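Local structure of M152 protein (Murid herpesvirus 1, 4G59) at residues E107-L119 with Y122-P135. The protein is a viral immunoevasin of MHC class I-like fold that probably binds RAE-1 ligands of NKG2D, helping infected cells escape natural killer cells. Residues are numbered along the deposited sequence; the frame is centred on the assembly and turned at random.
Sequences ECTVLQMMDGNTL and YTVDKGVETLGSPP
Val-110 and Tyr-122 form an antiparallel hydrogen-bonded pair in the hairpin of strands 106-114 and 117-123, toward one edge of the main sheet of this MHC class I-like domain. Val-110 N reaches Tyr-122 O at 2.9 Å, and Tyr-122 N returns the bond to Val-110 O. On the same face of the sheet, Val-110 CG2 meets the edge of the tyrosine ring at CD2, 3.8 Å away. A type I' turn from Met-114 to Asn-117 closes the hairpin, and there Asp-115 is salt-bridged both to Arg-93 and to a basic side chain of the bound partner protein.

Past the hairpin the chain comes back as strand 128-130, antiparallel to 117-123, and runs on beside Leu-119. Leu-119 CB sits 3.7 Å from Gly-132 O. With CG beside the backbone N (chi1 -41°), the side chain forks over the Pro-134 ring: CD1 comes to 3.5 Å from Pro-134 CG, while CD2 rests 3.7 Å from Pro-134 CD. Met-114 SD touches the same proline at CB (3.9 Å), and Ile-145 of helix 142-148 packs on it too. The backbone of Leu-119 is gripped as well: its O takes Leu-131 N at 2.6 Å, with the donor 42° out of the carbonyl plane. Gly-132 N bonds to the same Leu-119 O at 3.2 Å, tilted 30° from that plane, and both donors come in from the same face of it.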
# COMPACT_ATOMS: atom_id res chain seq x y z
N GLU B 107 -5.03 -0.80 27.38
CA GLU B 107 -5.85 0.23 26.76
C GLU B 107 -5.86 0.10 25.24
O GLU B 107 -4.80 -0.02 24.60
CB GLU B 107 -5.34 1.62 27.15
CG GLU B 107 -6.19 2.76 26.62
CD GLU B 107 -5.69 4.10 27.08
OE1 GLU B 107 -4.53 4.16 27.55
OE2 GLU B 107 -6.45 5.09 26.96
N CYS B 108 -7.05 0.13 24.64
CA CYS B 108 -7.17 0.10 23.19
C CYS B 108 -7.75 1.37 22.62
O CYS B 108 -8.56 2.04 23.26
CB CYS B 108 -7.98 -1.09 22.71
SG CYS B 108 -7.00 -2.55 22.50
N THR B 109 -7.32 1.69 21.41
CA THR B 109 -8.03 2.65 20.57
C THR B 109 -8.43 1.90 19.30
O THR B 109 -7.60 1.23 18.68
CB THR B 109 -7.18 3.87 20.23
OG1 THR B 109 -6.97 4.64 21.42
CG2 THR B 109 -7.89 4.74 19.22
N VAL B 110 -9.70 2.01 18.92
CA VAL B 110 -10.17 1.33 17.71
C VAL B 110 -10.50 2.34 16.62
O VAL B 110 -11.30 3.26 16.83
CB VAL B 110 -11.39 0.44 18.02
CG1 VAL B 110 -11.78 -0.40 16.80
CG2 VAL B 110 -11.09 -0.46 19.20
N LEU B 111 -9.88 2.18 15.46
CA LEU B 111 -10.21 3.01 14.31
C LEU B 111 -10.90 2.18 13.23
O LEU B 111 -10.57 1.01 13.03
CB LEU B 111 -8.95 3.65 13.73
CG LEU B 111 -8.19 4.61 14.62
CD1 LEU B 111 -6.86 4.97 13.96
CD2 LEU B 111 -9.01 5.84 14.83
N GLN B 112 -11.84 2.81 12.52
CA GLN B 112 -12.56 2.17 11.42
C GLN B 112 -12.36 3.05 10.20
O GLN B 112 -12.61 4.26 10.27
CB GLN B 112 -14.06 2.08 11.75
CG GLN B 112 -14.91 1.26 10.76
CD GLN B 112 -16.42 1.38 11.03
OE1 GLN B 112 -16.85 1.93 12.05
NE2 GLN B 112 -17.23 0.88 10.10
N MET B 113 -11.90 2.46 9.09
CA MET B 113 -11.73 3.22 7.86
C MET B 113 -12.43 2.59 6.66
O MET B 113 -12.43 1.36 6.50
CB MET B 113 -10.25 3.45 7.53
CG MET B 113 -9.49 4.24 8.56
SD MET B 113 -8.70 3.18 9.78
CE MET B 113 -7.23 4.17 10.12
N MET B 114 -13.02 3.45 5.83
CA MET B 114 -13.54 3.02 4.54
C MET B 114 -13.02 3.91 3.43
O MET B 114 -13.13 5.13 3.53
CB MET B 114 -15.08 3.03 4.51
CG MET B 114 -15.72 1.81 5.16
SD MET B 114 -17.50 1.58 4.85
CE MET B 114 -17.69 0.22 5.99
N ASP B 115 -12.44 3.30 2.40
CA ASP B 115 -12.02 4.05 1.21
C ASP B 115 -11.08 5.23 1.51
O ASP B 115 -11.27 6.33 0.96
CB ASP B 115 -13.25 4.51 0.41
CG ASP B 115 -14.08 3.34 -0.10
OD1 ASP B 115 -13.56 2.21 -0.09
OD2 ASP B 115 -15.23 3.53 -0.51
N GLY B 116 -10.09 5.01 2.37
CA GLY B 116 -9.15 6.05 2.73
C GLY B 116 -9.65 7.02 3.80
O GLY B 116 -8.89 7.85 4.28
N ASN B 117 -10.93 6.93 4.17
CA ASN B 117 -11.52 7.84 5.15
C ASN B 117 -11.69 7.18 6.50
O ASN B 117 -12.22 6.08 6.57
CB ASN B 117 -12.90 8.33 4.69
CG ASN B 117 -12.86 9.17 3.42
OD1 ASN B 117 -12.09 10.13 3.31
ND2 ASN B 117 -13.70 8.81 2.45
N THR B 118 -11.26 7.86 7.57
CA THR B 118 -11.56 7.42 8.93
C THR B 118 -12.98 7.83 9.35
O THR B 118 -13.30 9.02 9.37
CB THR B 118 -10.55 7.98 9.95
OG1 THR B 118 -9.23 7.59 9.56
CG2 THR B 118 -10.84 7.44 11.34
N LEU B 119 -13.83 6.86 9.69
CA LEU B 119 -15.21 7.12 10.09
C LEU B 119 -15.41 7.26 11.60
O LEU B 119 -16.17 8.12 12.04
CB LEU B 119 -16.13 6.02 9.59
CG LEU B 119 -15.87 5.47 8.19
CD1 LEU B 119 -16.73 4.24 7.94
CD2 LEU B 119 -16.14 6.55 7.17
N TYR B 122 -12.89 4.86 18.55
CA TYR B 122 -13.43 4.34 19.80
C TYR B 122 -12.34 4.27 20.86
O TYR B 122 -11.33 3.55 20.69
CB TYR B 122 -14.09 2.98 19.60
CG TYR B 122 -14.50 2.25 20.86
CD1 TYR B 122 -15.33 2.86 21.80
CD2 TYR B 122 -14.07 0.96 21.11
CE1 TYR B 122 -15.71 2.20 22.95
CE2 TYR B 122 -14.45 0.28 22.27
CZ TYR B 122 -15.26 0.92 23.18
OH TYR B 122 -15.64 0.26 24.33
N THR B 123 -12.53 5.06 21.91
CA THR B 123 -11.71 5.03 23.11
C THR B 123 -12.67 4.61 24.22
O THR B 123 -13.84 4.98 24.19
CB THR B 123 -11.12 6.42 23.42
OG1 THR B 123 -11.79 7.42 22.64
CG2 THR B 123 -9.66 6.45 23.07
N VAL B 124 -12.19 3.82 25.18
CA VAL B 124 -13.10 3.29 26.20
C VAL B 124 -13.53 4.36 27.22
O VAL B 124 -14.61 4.28 27.81
CB VAL B 124 -12.50 2.06 26.90
CG1 VAL B 124 -11.47 2.49 27.95
CG2 VAL B 124 -13.60 1.20 27.53
N ASP B 125 -12.68 5.38 27.41
CA ASP B 125 -13.03 6.50 28.26
C ASP B 125 -14.11 7.35 27.60
O ASP B 125 -15.17 7.56 28.19
CB ASP B 125 -11.80 7.33 28.67
CG ASP B 125 -11.20 8.11 27.51
OD1 ASP B 125 -11.31 7.65 26.35
OD2 ASP B 125 -10.61 9.19 27.75
N LYS B 126 -13.85 7.81 26.38
CA LYS B 126 -14.86 8.50 25.58
C LYS B 126 -15.83 7.46 25.03
O LYS B 126 -15.87 6.32 25.50
CB LYS B 126 -14.20 9.30 24.44
CG LYS B 126 -15.04 10.44 23.87
CD LYS B 126 -14.19 11.38 23.02
CE LYS B 126 -13.02 11.94 23.81
NZ LYS B 126 -12.38 13.12 23.16
N GLY B 127 -16.63 7.85 24.05
CA GLY B 127 -17.51 6.90 23.41
C GLY B 127 -16.95 6.64 22.04
O GLY B 127 -15.74 6.63 21.83
N VAL B 128 -17.85 6.42 21.10
CA VAL B 128 -17.46 6.36 19.71
C VAL B 128 -17.59 7.77 19.17
O VAL B 128 -18.65 8.36 19.25
CB VAL B 128 -18.35 5.43 18.93
CG1 VAL B 128 -17.83 5.31 17.50
CG2 VAL B 128 -18.33 4.10 19.59
N GLU B 129 -16.49 8.30 18.67
CA GLU B 129 -16.49 9.59 18.03
C GLU B 129 -16.59 9.34 16.54
O GLU B 129 -15.81 8.57 15.98
CB GLU B 129 -15.18 10.29 18.35
CG GLU B 129 -15.06 11.68 17.82
CD GLU B 129 -13.77 12.34 18.26
OE1 GLU B 129 -13.06 11.74 19.11
OE2 GLU B 129 -13.46 13.44 17.76
N THR B 130 -17.59 9.95 15.90
CA THR B 130 -17.75 9.85 14.45
C THR B 130 -16.94 10.95 13.76
O THR B 130 -17.16 12.13 14.01
CB THR B 130 -19.22 9.96 14.02
OG1 THR B 130 -19.92 8.76 14.38
CG2 THR B 130 -19.32 10.16 12.53
N LEU B 131 -16.00 10.54 12.91
CA LEU B 131 -15.08 11.44 12.22
C LEU B 131 -15.42 11.61 10.75
O LEU B 131 -14.95 12.55 10.10
CB LEU B 131 -13.65 10.93 12.35
CG LEU B 131 -13.17 10.66 13.77
CD1 LEU B 131 -11.73 10.24 13.78
CD2 LEU B 131 -13.37 11.91 14.60
N GLY B 132 -16.22 10.69 10.20
CA GLY B 132 -16.57 10.73 8.80
C GLY B 132 -17.75 9.85 8.41
O GLY B 132 -18.22 9.03 9.20
N SER B 133 -18.24 10.03 7.18
CA SER B 133 -19.28 9.16 6.62
C SER B 133 -18.79 8.56 5.31
O SER B 133 -18.10 9.23 4.53
CB SER B 133 -20.59 9.92 6.42
OG SER B 133 -21.71 9.05 6.49
N PRO B 134 -19.13 7.28 5.07
CA PRO B 134 -18.78 6.58 3.83
C PRO B 134 -19.63 7.03 2.64
O PRO B 134 -20.86 7.04 2.73
CB PRO B 134 -19.07 5.10 4.15
CG PRO B 134 -19.22 5.04 5.64
CD PRO B 134 -19.70 6.38 6.08
N PRO B 135 -18.96 7.39 1.53
CA PRO B 135 -19.48 8.02 0.30
C PRO B 135 -20.75 7.45 -0.34
O PRO B 135 -21.58 8.23 -0.82
CB PRO B 135 -18.31 7.88 -0.66
CG PRO B 135 -17.13 8.02 0.21
CD PRO B 135 -17.49 7.33 1.50